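Local coordinates for protein uronate isomerase (Caulobacter crescentus, PDB 2Q01) that catalyses the interconversion of D-glucuronate with D-fructuronate and of D-galacturonate with D-tagaturonate, as a uronate isomerase of the metallo-dependent hydrolase superfamily, at residues 124-129 against 160-165; 53-58 against 147-152; 35-40 against 427-432; 44-49 against 170-175. All blocks are in the same frame, centred on the assembly; numbering follows the deposited sequence.

Contact 1 (124-129 against 160-165); sequences SQVFGF and FDRFNI
R162 and F163, at the end of helix 156-162, reach out to V126, where helix 114-126 runs out. The polar part of the meeting is a single weak hydrogen bond: R162 NH1 points at V126 O across 3.5 Å, and the N-H...O angle of 161° shows that length rather than direction makes it weak. V126 O lies at the edge of the guanidinium, near its plane; Q125 O, also near the plane, is further off, 4.4 Å from NH1. The arginine gets there on a long arm bent at chi2 and chi3, its CG turned away from the backbone N (chi1 -160°). A cation-pi contact with F154 gives the same guanidinium a second partner.

The apolar part lies beside this bond. V126 presents both methyls to the far rim of the F163 ring, CG2 to CE1 at 4.2 Å and CG1 to CZ at 4.2 Å, and the two side chains cross at about a right angle. CG2 comes to the ring obliquely. F154 also touches V126.

The backbone shows where each helix stops. G128 leaves helical geometry with positive phi, while N164 (phi 64°) closes a Schellman motif in which N164 N bonds D161 O at 3.2 Å and I165 N bonds F160 O weakly. The arrangement is a meeting of two helix C-terminal ends, the second a Schellman-capped turn leading from helix 156-162 into parallel strand 165-169.

Contact 2 (53-58 against 147-152); sequences APFQDA and AALATD
Loop 53-58, with no regular helix or strand, passes the last turn of helix 138-149 with F55 and L149 nearest, their CA atoms 6.0 Å apart. In this chain of the TIM-barrel clan, the connection between helices 47-51 and 58-63 thus packs on the C-terminal turn of another helix, folding over one leucine. L149 carries most of the buried surface, and its isobutyl group enters the bend of the loop. Its CG lies anti to the carbonyl carbon (chi1 -72°), and the extended chi2 sends CD1 on to the loop backbone, 3.4 Å from D57 O. Nearer the helix, L149 CB rests on F55 O at 3.6 Å. Both methyls also meet the root of the phenylalanine, with CD1 4.0 Å and CD2 4.1 Å from F55 CB, while the F55 ring itself leads away to an edge-to-face meeting with W48. L61 of helix 58-63 touches both F55 and L149.

Past the leucine, the helix end is pinned by T151, whose N and OG1 both bond A148 O; OG1 is 2.7 Å away and lies in the carbonyl plane. P54 CB packs on the carbonyl oxygen of L149. That carbonyl is also joined to the loop through one water, which donates to L149 O at 2.7 Å and accepts from F55 N at 3.0 Å.

Contact 3 (35-40 against 427-432); sequences LPIISP and ARHDVA
I37 lays its CG2 methyl over one face of the H429 imidazole, which stands out from helix 425-445 toward strand 37-39. The carbon is 3.5 Å from the ring centroid and only 7° off the ring normal, the geometry of a CH-pi contact centred on the ring. With CG1 anti to the carbonyl carbon, the isoleucine directs CG2 at the ring while CG1 runs back along the histidine stem, 4.1 Å from H429 CB.

At its edge the same ring is held by a hydrogen bond from H429 NE2 to I38 O, 3.1 Å long with an N-H...O angle of 147°. The donor stands well above the carbonyl plane, and the oxygen is somewhat tilted from the ring plane. Face contact and edge bond together constrain the ring's rotation, and H429 ND1 has a further weak bond to I425 O. S39 CB comes obliquely to H429 CE1 at 4.1 Å, while its OG bonds D417. F415 meets the histidine ring edge-to-face.

The short axes pass 9.8 Å apart at 103°, so helix and strand run nearly perpendicular. Strand 37-39 runs parallel to strand 165-169, and the contact joins helix 425-445, late in the chain, to the chain's first strand, an arrangement consistent with the TIM-barrel fold of this family, in which helices pack outside the parallel strands.

Contact 4 (44-49 against 170-175); sequences TDPSWF and TTEGPH
T170 sets its CG2 methyl against T44, 3.4 Å from T44 O and 3.6 Å from T44 OG1, the two side chains crossing at about a right angle. The methyl also reaches P46 CD at 4.1 Å. Beyond it, P46 CG faces the E172 carboxylate, with OE2 and OE1 each 4.0 Å away. The contacts are van der Waals ones, and a water supplies the polar link: it probably donates to T44 O, 3.1 Å away, and accepts from T171 N.

In the next shell, T170 OG1 gives a 2.7 Å bond to E172 OE1, meeting it from above the carboxylate plane. The threonine torsion (chi1 74°) makes this possible by tucking OG1 between backbone N and carbonyl carbon, leaving CG2 for T44. H181 NE2 is a second partner of that hydroxyl. On the other segment, D45 OD2 accepts from S47 N at 163°, a capping bond that fixes the turn carrying P46.

Further out, D45 CB sits over the W48 ring, and helix 179-186 covers P46 through H180 and H181. The contact joins two loops at the C-terminal ends of neighbouring parallel strands, 37-39 and 165-169, of the TIM-barrel-type fold, with T170 backbone-bonded to I194 of strand 192-194 and helix 47-51 beginning within its first segment.

In the fold
From the N terminus, strand 37-39 opens contact 3, whose loop closes only at helix 425-445 and encloses the other three contacts. Next, 44-49 begins contact 4, closed by 170-175 after strand 165-169; contacts 1 and 2 both nest within it. Segment 53-58 starts contact 2, 124-129 starts contact 1, then 147-152 closes contact 2 before 160-165 closes contact 1, so these two cross. They touch where F127 packs on A148. Contact 1 reaches contact 3 through a probable N164 O to I37 N hydrogen bond, and reaches contact 4 where F160 packs on F49. Contacts 2 and 4 also touch, between loop 53-58 and helix 47-51. Peripheral helices are thereby tied to the parallel strands.

Contact 1 (124-129 against 160-165)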
loop_
_atom_site.group_PDB
_atom_site.type_symbol
_atom_site.label_atom_id
_atom_site.label_comp_id
_atom_site.label_asym_id
_atom_site.label_seq_id
_atom_site.Cartn_x
_atom_site.Cartn_y
_atom_site.Cartn_z
ATOM N N SER B 124 3.411 29.216 -18.396
ATOM C CA SER B 124 4.501 30.123 -18.038
ATOM C C SER B 124 5.773 29.953 -18.866
ATOM O O SER B 124 6.445 30.942 -19.161
ATOM C CB SER B 124 4.835 30.015 -16.550
ATOM O OG SER B 124 5.403 28.756 -16.252
ATOM N N GLN B 125 6.106 28.715 -19.231
ATOM C CA GLN B 125 7.348 28.447 -19.968
ATOM C C GLN B 125 7.168 28.391 -21.485
ATOM O O GLN B 125 8.044 28.832 -22.225
ATOM C CB GLN B 125 8.028 27.156 -19.487
ATOM C CG GLN B 125 8.231 27.045 -17.979
ATOM C CD GLN B 125 9.230 28.045 -17.446
ATOM O OE1 GLN B 125 8.940 28.781 -16.505
ATOM N NE2 GLN B 125 10.414 28.082 -18.050
ATOM N N VAL B 126 6.053 27.835 -21.952
ATOM C CA VAL B 126 5.836 27.680 -23.394
ATOM C C VAL B 126 5.192 28.940 -23.983
ATOM O O VAL B 126 5.596 29.402 -25.049
ATOM C CB VAL B 126 5.028 26.381 -23.746
ATOM C CG1 VAL B 126 4.937 26.166 -25.249
ATOM C CG2 VAL B 126 5.656 25.163 -23.097
ATOM N N PHE B 127 4.218 29.509 -23.276
ATOM C CA PHE B 127 3.505 30.688 -23.771
ATOM C C PHE B 127 3.926 32.007 -23.138
ATOM O O PHE B 127 3.700 33.069 -23.716
ATOM C CB PHE B 127 1.997 30.514 -23.612
ATOM C CG PHE B 127 1.418 29.460 -24.494
ATOM C CD1 PHE B 127 0.907 28.292 -23.951
ATOM C CD2 PHE B 127 1.394 29.625 -25.876
ATOM C CE1 PHE B 127 0.375 27.307 -24.768
ATOM C CE2 PHE B 127 0.859 28.641 -26.701
ATOM C CZ PHE B 127 0.353 27.484 -26.147
ATOM N N GLY B 128 4.527 31.944 -21.955
ATOM C CA GLY B 128 4.998 33.142 -21.272
ATOM C C GLY B 128 3.889 33.981 -20.665
ATOM O O GLY B 128 3.968 35.208 -20.671
ATOM N N PHE B 129 2.854 33.320 -20.148
ATOM C CA PHE B 129 1.794 33.996 -19.397
ATOM C C PHE B 129 2.306 34.469 -18.044
ATOM O O PHE B 129 3.210 33.861 -17.468
ATOM C CB PHE B 129 0.585 33.080 -19.197
ATOM C CG PHE B 129 -0.328 33.013 -20.384
ATOM C CD1 PHE B 129 -0.277 31.936 -21.252
ATOM C CD2 PHE B 129 -1.243 34.028 -20.632
ATOM C CE1 PHE B 129 -1.119 31.867 -22.357
ATOM C CE2 PHE B 129 -2.090 33.969 -21.735
ATOM C CZ PHE B 129 -2.024 32.883 -22.599
ATOM N N PHE B 160 9.115 20.696 -31.651
ATOM C CA PHE B 160 9.934 19.501 -31.430
ATOM C C PHE B 160 11.402 19.871 -31.228
ATOM O O PHE B 160 12.081 19.296 -30.377
ATOM C CB PHE B 160 9.787 18.567 -32.635
ATOM C CG PHE B 160 10.381 17.187 -32.449
ATOM C CD1 PHE B 160 9.578 16.125 -32.052
ATOM C CD2 PHE B 160 11.726 16.937 -32.725
ATOM C CE1 PHE B 160 10.106 14.849 -31.906
ATOM C CE2 PHE B 160 12.261 15.663 -32.584
ATOM C CZ PHE B 160 11.449 14.616 -32.174
ATOM N N ASP B 161 11.881 20.831 -32.014
ATOM C CA ASP B 161 13.267 21.287 -31.931
ATOM C C ASP B 161 13.520 22.188 -30.722
ATOM O O ASP B 161 14.550 22.062 -30.057
ATOM C CB ASP B 161 13.669 21.989 -33.226
ATOM C CG ASP B 161 13.481 21.107 -34.446
ATOM O OD1 ASP B 161 13.294 21.652 -35.557
ATOM O OD2 ASP B 161 13.512 19.866 -34.292
ATOM N N ARG B 162 12.571 23.078 -30.440
ATOM C CA ARG B 162 12.647 23.966 -29.284
ATOM C C ARG B 162 12.607 23.202 -27.964
ATOM O O ARG B 162 13.251 23.607 -26.991
ATOM C CB ARG B 162 11.507 24.987 -29.310
ATOM C CG ARG B 162 11.780 26.216 -28.452
ATOM C CD ARG B 162 10.595 26.573 -27.580
ATOM N NE ARG B 162 9.502 27.167 -28.344
ATOM C CZ ARG B 162 8.537 27.915 -27.818
ATOM N NH1 ARG B 162 8.520 28.179 -26.514
ATOM N NH2 ARG B 162 7.591 28.405 -28.603
ATOM N N PHE B 163 11.856 22.099 -27.937
ATOM C CA PHE B 163 11.711 21.280 -26.732
ATOM C C PHE B 163 12.935 20.395 -26.477
ATOM O O PHE B 163 13.085 19.835 -25.383
ATOM C CB PHE B 163 10.448 20.418 -26.804
ATOM C CG PHE B 163 9.155 21.187 -26.653
ATOM C CD1 PHE B 163 9.127 22.468 -26.101
ATOM C CD2 PHE B 163 7.948 20.600 -27.034
ATOM C CE1 PHE B 163 7.927 23.161 -25.959
ATOM C CE2 PHE B 163 6.742 21.283 -26.891
ATOM C CZ PHE B 163 6.731 22.566 -26.353
ATOM N N ASN B 164 13.798 20.291 -27.487
ATOM C CA ASN B 164 15.029 19.500 -27.438
ATOM C C ASN B 164 14.712 18.015 -27.286
ATOM O O ASN B 164 15.298 17.310 -26.465
ATOM C CB ASN B 164 16.002 20.014 -26.354
ATOM C CG ASN B 164 17.439 19.557 -26.576
ATOM O OD1 ASN B 164 18.242 19.543 -25.641
ATOM N ND2 ASN B 164 17.767 19.180 -27.811
ATOM N N ILE B 165 13.757 17.551 -28.083
ATOM C CA ILE B 165 13.400 16.147 -28.078
ATOM C C ILE B 165 14.383 15.410 -28.962
ATOM O O ILE B 165 14.565 15.752 -30.130
ATOM C CB ILE B 165 11.938 15.911 -28.508
ATOM C CG1 ILE B 165 10.997 16.687 -27.575
ATOM C CG2 ILE B 165 11.606 14.407 -28.498
ATOM C CD1 ILE B 165 9.600 16.933 -28.120
#

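Contact 2 (53-58 against 147-152)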
loop_
_atom_site.group_PDB
_atom_site.type_symbol
_atom_site.label_atom_id
_atom_site.label_comp_id
_atom_site.label_asym_id
_atom_site.label_seq_id
_atom_site.Cartn_x
_atom_site.Cartn_y
_atom_site.Cartn_z
ATOM N N ALA B 53 1.243 20.790 -40.089
ATOM C CA ALA B 53 0.125 21.719 -40.058
ATOM C C ALA B 53 0.005 22.312 -38.657
ATOM O O ALA B 53 0.253 21.611 -37.678
ATOM C CB ALA B 53 -1.157 20.998 -40.447
ATOM N N PRO B 54 -0.369 23.601 -38.552
ATOM C CA PRO B 54 -0.530 24.214 -37.230
ATOM C C PRO B 54 -1.747 23.688 -36.472
ATOM O O PRO B 54 -2.721 23.252 -37.084
ATOM C CB PRO B 54 -0.737 25.701 -37.549
ATOM C CG PRO B 54 -0.367 25.870 -38.983
ATOM C CD PRO B 54 -0.651 24.564 -39.630
ATOM N N PHE B 55 -1.676 23.728 -35.144
ATOM C CA PHE B 55 -2.841 23.488 -34.294
ATOM C C PHE B 55 -3.770 24.706 -34.367
ATOM O O PHE B 55 -3.336 25.805 -34.739
ATOM C CB PHE B 55 -2.413 23.212 -32.849
ATOM C CG PHE B 55 -1.403 22.097 -32.711
ATOM C CD1 PHE B 55 -1.805 20.762 -32.747
ATOM C CD2 PHE B 55 -0.050 22.383 -32.533
ATOM C CE1 PHE B 55 -0.872 19.726 -32.613
ATOM C CE2 PHE B 55 0.892 21.354 -32.401
ATOM C CZ PHE B 55 0.478 20.026 -32.440
ATOM N N GLN B 56 -5.040 24.521 -34.020
ATOM C CA GLN B 56 -6.024 25.587 -34.237
ATOM C C GLN B 56 -6.471 26.374 -32.995
ATOM O O GLN B 56 -6.454 27.604 -33.012
ATOM C CB GLN B 56 -7.231 25.078 -35.042
ATOM C CG GLN B 56 -7.762 23.713 -34.627
ATOM C CD GLN B 56 -9.057 23.354 -35.335
ATOM O OE1 GLN B 56 -9.080 22.484 -36.206
ATOM N NE2 GLN B 56 -10.141 24.029 -34.968
ATOM N N ASP B 57 -6.854 25.671 -31.930
ATOM C CA ASP B 57 -7.450 26.297 -30.746
ATOM C C ASP B 57 -6.679 25.989 -29.474
ATOM O O ASP B 57 -5.901 25.040 -29.424
ATOM C CB ASP B 57 -8.893 25.808 -30.547
ATOM C CG ASP B 57 -9.841 26.284 -31.631
ATOM O OD1 ASP B 57 -9.604 27.362 -32.221
ATOM O OD2 ASP B 57 -10.842 25.576 -31.880
ATOM N N ALA B 58 -6.929 26.786 -28.438
ATOM C CA ALA B 58 -6.510 26.460 -27.079
ATOM C C ALA B 58 -7.300 25.251 -26.586
ATOM O O ALA B 58 -6.784 24.428 -25.832
ATOM C CB ALA B 58 -6.742 27.644 -26.162
ATOM N N ALA B 147 -3.595 32.855 -31.209
ATOM C CA ALA B 147 -2.725 33.714 -32.021
ATOM C C ALA B 147 -1.309 33.161 -32.119
ATOM O O ALA B 147 -0.692 33.224 -33.188
ATOM C CB ALA B 147 -2.694 35.131 -31.475
ATOM N N ALA B 148 -0.814 32.620 -31.004
ATOM C CA ALA B 148 0.508 31.992 -30.941
ATOM C C ALA B 148 0.592 30.736 -31.804
ATOM O O ALA B 148 1.633 30.469 -32.398
ATOM C CB ALA B 148 0.888 31.675 -29.497
ATOM N N LEU B 149 -0.508 29.986 -31.890
ATOM C CA LEU B 149 -0.555 28.748 -32.676
ATOM C C LEU B 149 -0.468 28.971 -34.180
ATOM O O LEU B 149 -0.078 28.068 -34.923
ATOM C CB LEU B 149 -1.810 27.940 -32.344
ATOM C CG LEU B 149 -1.843 27.261 -30.975
ATOM C CD1 LEU B 149 -3.164 26.556 -30.788
ATOM C CD2 LEU B 149 -0.683 26.292 -30.813
ATOM N N ALA B 150 -0.827 30.177 -34.616
ATOM C CA ALA B 150 -0.725 30.565 -36.024
ATOM C C ALA B 150 0.713 30.874 -36.455
ATOM O O ALA B 150 1.030 30.800 -37.646
ATOM C CB ALA B 150 -1.639 31.750 -36.318
ATOM N N THR B 151 1.570 31.207 -35.489
ATOM C CA THR B 151 2.966 31.578 -35.756
ATOM C C THR B 151 3.819 30.378 -36.180
ATOM O O THR B 151 3.442 29.226 -35.949
ATOM C CB THR B 151 3.635 32.287 -34.537
ATOM O OG1 THR B 151 3.919 31.333 -33.506
ATOM C CG2 THR B 151 2.748 33.396 -33.972
ATOM N N ASP B 152 4.969 30.666 -36.792
ATOM C CA ASP B 152 5.897 29.638 -37.277
ATOM C C ASP B 152 6.651 28.929 -36.150
ATOM O O ASP B 152 7.197 27.840 -36.350
ATOM C CB ASP B 152 6.905 30.244 -38.264
ATOM C CG ASP B 152 6.259 30.718 -39.562
ATOM O OD1 ASP B 152 5.243 30.127 -39.994
ATOM O OD2 ASP B 152 6.780 31.685 -40.157
HETATM O O HOH W 1 0.397 25.539 -33.975
#

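Contact 3 (35-40 against 427-432)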
loop_
_atom_site.group_PDB
_atom_site.type_symbol
_atom_site.label_atom_id
_atom_site.label_comp_id
_atom_site.label_asym_id
_atom_site.label_seq_id
_atom_site.Cartn_x
_atom_site.Cartn_y
_atom_site.Cartn_z
ATOM N N LEU B 35 19.372 18.434 -20.437
ATOM C CA LEU B 35 19.609 17.244 -21.255
ATOM C C LEU B 35 18.445 17.035 -22.225
ATOM O O LEU B 35 17.310 17.426 -21.919
ATOM C CB LEU B 35 19.790 16.002 -20.372
ATOM C CG LEU B 35 21.141 15.777 -19.688
ATOM C CD1 LEU B 35 21.061 14.575 -18.778
ATOM C CD2 LEU B 35 22.266 15.597 -20.701
ATOM N N PRO B 36 18.720 16.434 -23.401
ATOM C CA PRO B 36 17.630 16.179 -24.344
ATOM C C PRO B 36 16.572 15.238 -23.781
ATOM O O PRO B 36 16.876 14.386 -22.942
ATOM C CB PRO B 36 18.341 15.522 -25.538
ATOM C CG PRO B 36 19.777 15.947 -25.412
ATOM C CD PRO B 36 20.016 15.976 -23.936
ATOM N N ILE B 37 15.335 15.420 -24.228
ATOM C CA ILE B 37 14.225 14.570 -23.820
ATOM C C ILE B 37 14.207 13.267 -24.633
ATOM O O ILE B 37 14.191 13.283 -25.866
ATOM C CB ILE B 37 12.881 15.327 -23.944
ATOM C CG1 ILE B 37 12.793 16.427 -22.881
ATOM C CG2 ILE B 37 11.692 14.376 -23.823
ATOM C CD1 ILE B 37 11.732 17.472 -23.161
ATOM N N ILE B 38 14.244 12.142 -23.931
ATOM C CA ILE B 38 14.048 10.838 -24.559
ATOM C C ILE B 38 12.693 10.301 -24.129
ATOM O O ILE B 38 12.445 10.064 -22.937
ATOM C CB ILE B 38 15.167 9.846 -24.205
ATOM C CG1 ILE B 38 16.506 10.373 -24.714
ATOM C CG2 ILE B 38 14.877 8.469 -24.799
ATOM C CD1 ILE B 38 17.671 9.790 -23.989
ATOM N N SER B 39 11.823 10.125 -25.117
ATOM C CA SER B 39 10.433 9.786 -24.876
ATOM C C SER B 39 10.057 8.473 -25.588
ATOM O O SER B 39 9.445 8.492 -26.658
ATOM C CB SER B 39 9.546 10.950 -25.321
ATOM O OG SER B 39 8.190 10.702 -25.023
ATOM N N PRO B 40 10.399 7.324 -24.972
ATOM C CA PRO B 40 10.381 6.044 -25.675
ATOM C C PRO B 40 9.016 5.336 -25.721
ATOM O O PRO B 40 8.891 4.300 -26.375
ATOM C CB PRO B 40 11.399 5.218 -24.897
ATOM C CG PRO B 40 11.383 5.789 -23.508
ATOM C CD PRO B 40 10.799 7.167 -23.560
ATOM N N ALA B 427 7.100 19.684 -19.862
ATOM C CA ALA B 427 6.529 19.821 -18.515
ATOM C C ALA B 427 6.613 18.538 -17.692
ATOM O O ALA B 427 6.987 18.575 -16.525
ATOM C CB ALA B 427 5.085 20.292 -18.601
ATOM N N ARG B 428 6.276 17.415 -18.325
ATOM C CA ARG B 428 6.229 16.102 -17.679
ATOM C C ARG B 428 7.607 15.530 -17.400
ATOM O O ARG B 428 7.822 14.885 -16.371
ATOM C CB ARG B 428 5.430 15.116 -18.536
ATOM C CG ARG B 428 3.937 15.321 -18.457
ATOM C CD ARG B 428 3.231 14.693 -19.643
ATOM N NE ARG B 428 1.818 15.073 -19.698
ATOM C CZ ARG B 428 0.837 14.450 -19.051
ATOM N NH1 ARG B 428 1.096 13.399 -18.284
ATOM N NH2 ARG B 428 -0.412 14.882 -19.174
ATOM N N HIS B 429 8.527 15.748 -18.334
ATOM C CA HIS B 429 9.922 15.349 -18.165
ATOM C C HIS B 429 10.648 16.176 -17.117
ATOM O O HIS B 429 11.510 15.651 -16.425
ATOM C CB HIS B 429 10.671 15.388 -19.494
ATOM C CG HIS B 429 10.616 14.097 -20.245
ATOM N ND1 HIS B 429 9.543 13.738 -21.029
ATOM C CD2 HIS B 429 11.496 13.072 -20.317
ATOM C CE1 HIS B 429 9.764 12.547 -21.555
ATOM N NE2 HIS B 429 10.944 12.123 -21.143
ATOM N N ASP B 430 10.285 17.453 -16.994
ATOM C CA ASP B 430 10.813 18.314 -15.934
ATOM C C ASP B 430 10.410 17.832 -14.543
ATOM O O ASP B 430 11.241 17.819 -13.630
ATOM C CB ASP B 430 10.370 19.763 -16.121
ATOM C CG ASP B 430 11.236 20.731 -15.346
ATOM O OD1 ASP B 430 10.789 21.230 -14.292
ATOM O OD2 ASP B 430 12.379 20.968 -15.779
ATOM N N VAL B 431 9.141 17.443 -14.387
ATOM C CA VAL B 431 8.626 16.867 -13.134
ATOM C C VAL B 431 9.394 15.593 -12.763
ATOM O O VAL B 431 9.779 15.413 -11.610
ATOM C CB VAL B 431 7.102 16.572 -13.236
ATOM C CG1 VAL B 431 6.590 15.743 -12.052
ATOM C CG2 VAL B 431 6.327 17.847 -13.333
ATOM N N ALA B 432 9.633 14.733 -13.753
ATOM C CA ALA B 432 10.415 13.505 -13.564
ATOM C C ALA B 432 11.806 13.801 -13.032
ATOM O O ALA B 432 12.278 13.140 -12.112
ATOM C CB ALA B 432 10.518 12.749 -14.866
#

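Contact 4 (44-49 against 170-175)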
loop_
_atom_site.group_PDB
_atom_site.type_symbol
_atom_site.label_atom_id
_atom_site.label_comp_id
_atom_site.label_asym_id
_atom_site.label_seq_id
_atom_site.Cartn_x
_atom_site.Cartn_y
_atom_site.Cartn_z
ATOM N N THR B 44 1.423 10.485 -29.223
ATOM C CA THR B 44 1.283 11.633 -30.122
ATOM C C THR B 44 0.991 11.143 -31.542
ATOM O O THR B 44 1.318 10.003 -31.893
ATOM C CB THR B 44 2.531 12.569 -30.118
ATOM O OG1 THR B 44 3.671 11.870 -30.632
ATOM C CG2 THR B 44 2.832 13.090 -28.706
ATOM N N ASP B 45 0.364 12.000 -32.344
ATOM C CA ASP B 45 -0.004 11.666 -33.719
ATOM C C ASP B 45 1.198 11.946 -34.617
ATOM O O ASP B 45 1.668 13.080 -34.667
ATOM C CB ASP B 45 -1.206 12.518 -34.145
ATOM C CG ASP B 45 -1.938 11.971 -35.363
ATOM O OD1 ASP B 45 -3.111 12.357 -35.547
ATOM O OD2 ASP B 45 -1.369 11.182 -36.145
ATOM N N PRO B 46 1.705 10.910 -35.321
ATOM C CA PRO B 46 2.818 11.060 -36.274
ATOM C C PRO B 46 2.518 11.971 -37.467
ATOM O O PRO B 46 3.445 12.495 -38.084
ATOM C CB PRO B 46 3.044 9.629 -36.774
ATOM C CG PRO B 46 1.749 8.925 -36.526
ATOM C CD PRO B 46 1.265 9.504 -35.234
ATOM N N SER B 47 1.237 12.150 -37.783
ATOM C CA SER B 47 0.816 13.011 -38.886
ATOM C C SER B 47 1.074 14.490 -38.607
ATOM O O SER B 47 1.187 15.282 -39.544
ATOM C CB SER B 47 -0.663 12.797 -39.195
ATOM O OG SER B 47 -1.477 13.411 -38.215
ATOM N N TRP B 48 1.162 14.853 -37.327
ATOM C CA TRP B 48 1.488 16.219 -36.912
ATOM C C TRP B 48 2.848 16.668 -37.436
ATOM O O TRP B 48 3.019 17.825 -37.804
ATOM C CB TRP B 48 1.474 16.355 -35.386
ATOM C CG TRP B 48 0.122 16.209 -34.732
ATOM C CD1 TRP B 48 -1.106 16.348 -35.322
ATOM C CD2 TRP B 48 -0.130 15.938 -33.347
ATOM N NE1 TRP B 48 -2.104 16.164 -34.393
ATOM C CE2 TRP B 48 -1.532 15.913 -33.172
ATOM C CE3 TRP B 48 0.697 15.705 -32.234
ATOM C CZ2 TRP B 48 -2.130 15.654 -31.931
ATOM C CZ3 TRP B 48 0.102 15.451 -30.998
ATOM C CH2 TRP B 48 -1.298 15.429 -30.859
ATOM N N PHE B 49 3.801 15.744 -37.482
ATOM C CA PHE B 49 5.159 16.053 -37.921
ATOM C C PHE B 49 5.385 15.767 -39.403
ATOM O O PHE B 49 6.331 16.287 -39.995
ATOM C CB PHE B 49 6.185 15.312 -37.054
ATOM C CG PHE B 49 5.951 15.479 -35.584
ATOM C CD1 PHE B 49 5.346 14.469 -34.844
ATOM C CD2 PHE B 49 6.300 16.664 -34.943
ATOM C CE1 PHE B 49 5.109 14.631 -33.485
ATOM C CE2 PHE B 49 6.066 16.834 -33.585
ATOM C CZ PHE B 49 5.469 15.816 -32.855
ATOM N N THR B 170 5.759 7.042 -31.107
ATOM C CA THR B 170 4.304 6.972 -31.179
ATOM C C THR B 170 3.870 5.498 -31.093
ATOM O O THR B 170 4.713 4.606 -31.053
ATOM C CB THR B 170 3.773 7.643 -32.465
ATOM O OG1 THR B 170 4.038 6.800 -33.590
ATOM C CG2 THR B 170 4.446 8.992 -32.689
ATOM N N THR B 171 2.565 5.239 -31.055
ATOM C CA THR B 171 2.069 3.870 -30.852
ATOM C C THR B 171 1.013 3.470 -31.891
ATOM O O THR B 171 -0.074 4.058 -31.940
ATOM C CB THR B 171 1.536 3.683 -29.408
ATOM O OG1 THR B 171 2.559 4.043 -28.472
ATOM C CG2 THR B 171 1.131 2.250 -29.152
ATOM N N GLU B 172 1.350 2.482 -32.723
ATOM C CA GLU B 172 0.447 1.995 -33.780
ATOM C C GLU B 172 0.242 0.488 -33.686
ATOM O O GLU B 172 1.102 -0.232 -33.183
ATOM C CB GLU B 172 0.963 2.326 -35.193
ATOM C CG GLU B 172 1.924 3.514 -35.335
ATOM C CD GLU B 172 1.273 4.875 -35.168
ATOM O OE1 GLU B 172 1.686 5.601 -34.246
ATOM O OE2 GLU B 172 0.371 5.229 -35.959
ATOM N N GLY B 173 -0.902 0.019 -34.174
ATOM C CA GLY B 173 -1.165 -1.410 -34.301
ATOM C C GLY B 173 -0.698 -1.950 -35.641
ATOM O O GLY B 173 -0.386 -1.175 -36.543
ATOM N N PRO B 174 -0.665 -3.288 -35.792
ATOM C CA PRO B 174 -0.232 -3.975 -37.020
ATOM C C PRO B 174 -1.196 -3.775 -38.188
ATOM O O PRO B 174 -0.819 -3.983 -39.344
ATOM C CB PRO B 174 -0.222 -5.455 -36.621
ATOM C CG PRO B 174 -0.426 -5.498 -35.161
ATOM C CD PRO B 174 -1.086 -4.240 -34.753
ATOM N N HIS B 175 -2.426 -3.381 -37.870
ATOM C CA HIS B 175 -3.471 -3.135 -38.851
ATOM C C HIS B 175 -3.455 -1.730 -39.462
ATOM O O HIS B 175 -4.070 -1.513 -40.505
ATOM C CB HIS B 175 -4.849 -3.432 -38.245
ATOM C CG HIS B 175 -5.176 -2.611 -37.035
ATOM N ND1 HIS B 175 -4.711 -2.921 -35.774
ATOM C CD2 HIS B 175 -5.939 -1.502 -36.890
ATOM C CE1 HIS B 175 -5.159 -2.030 -34.909
ATOM N NE2 HIS B 175 -5.908 -1.158 -35.560
HETATM O O HOH W 2 0.098 7.170 -31.876
#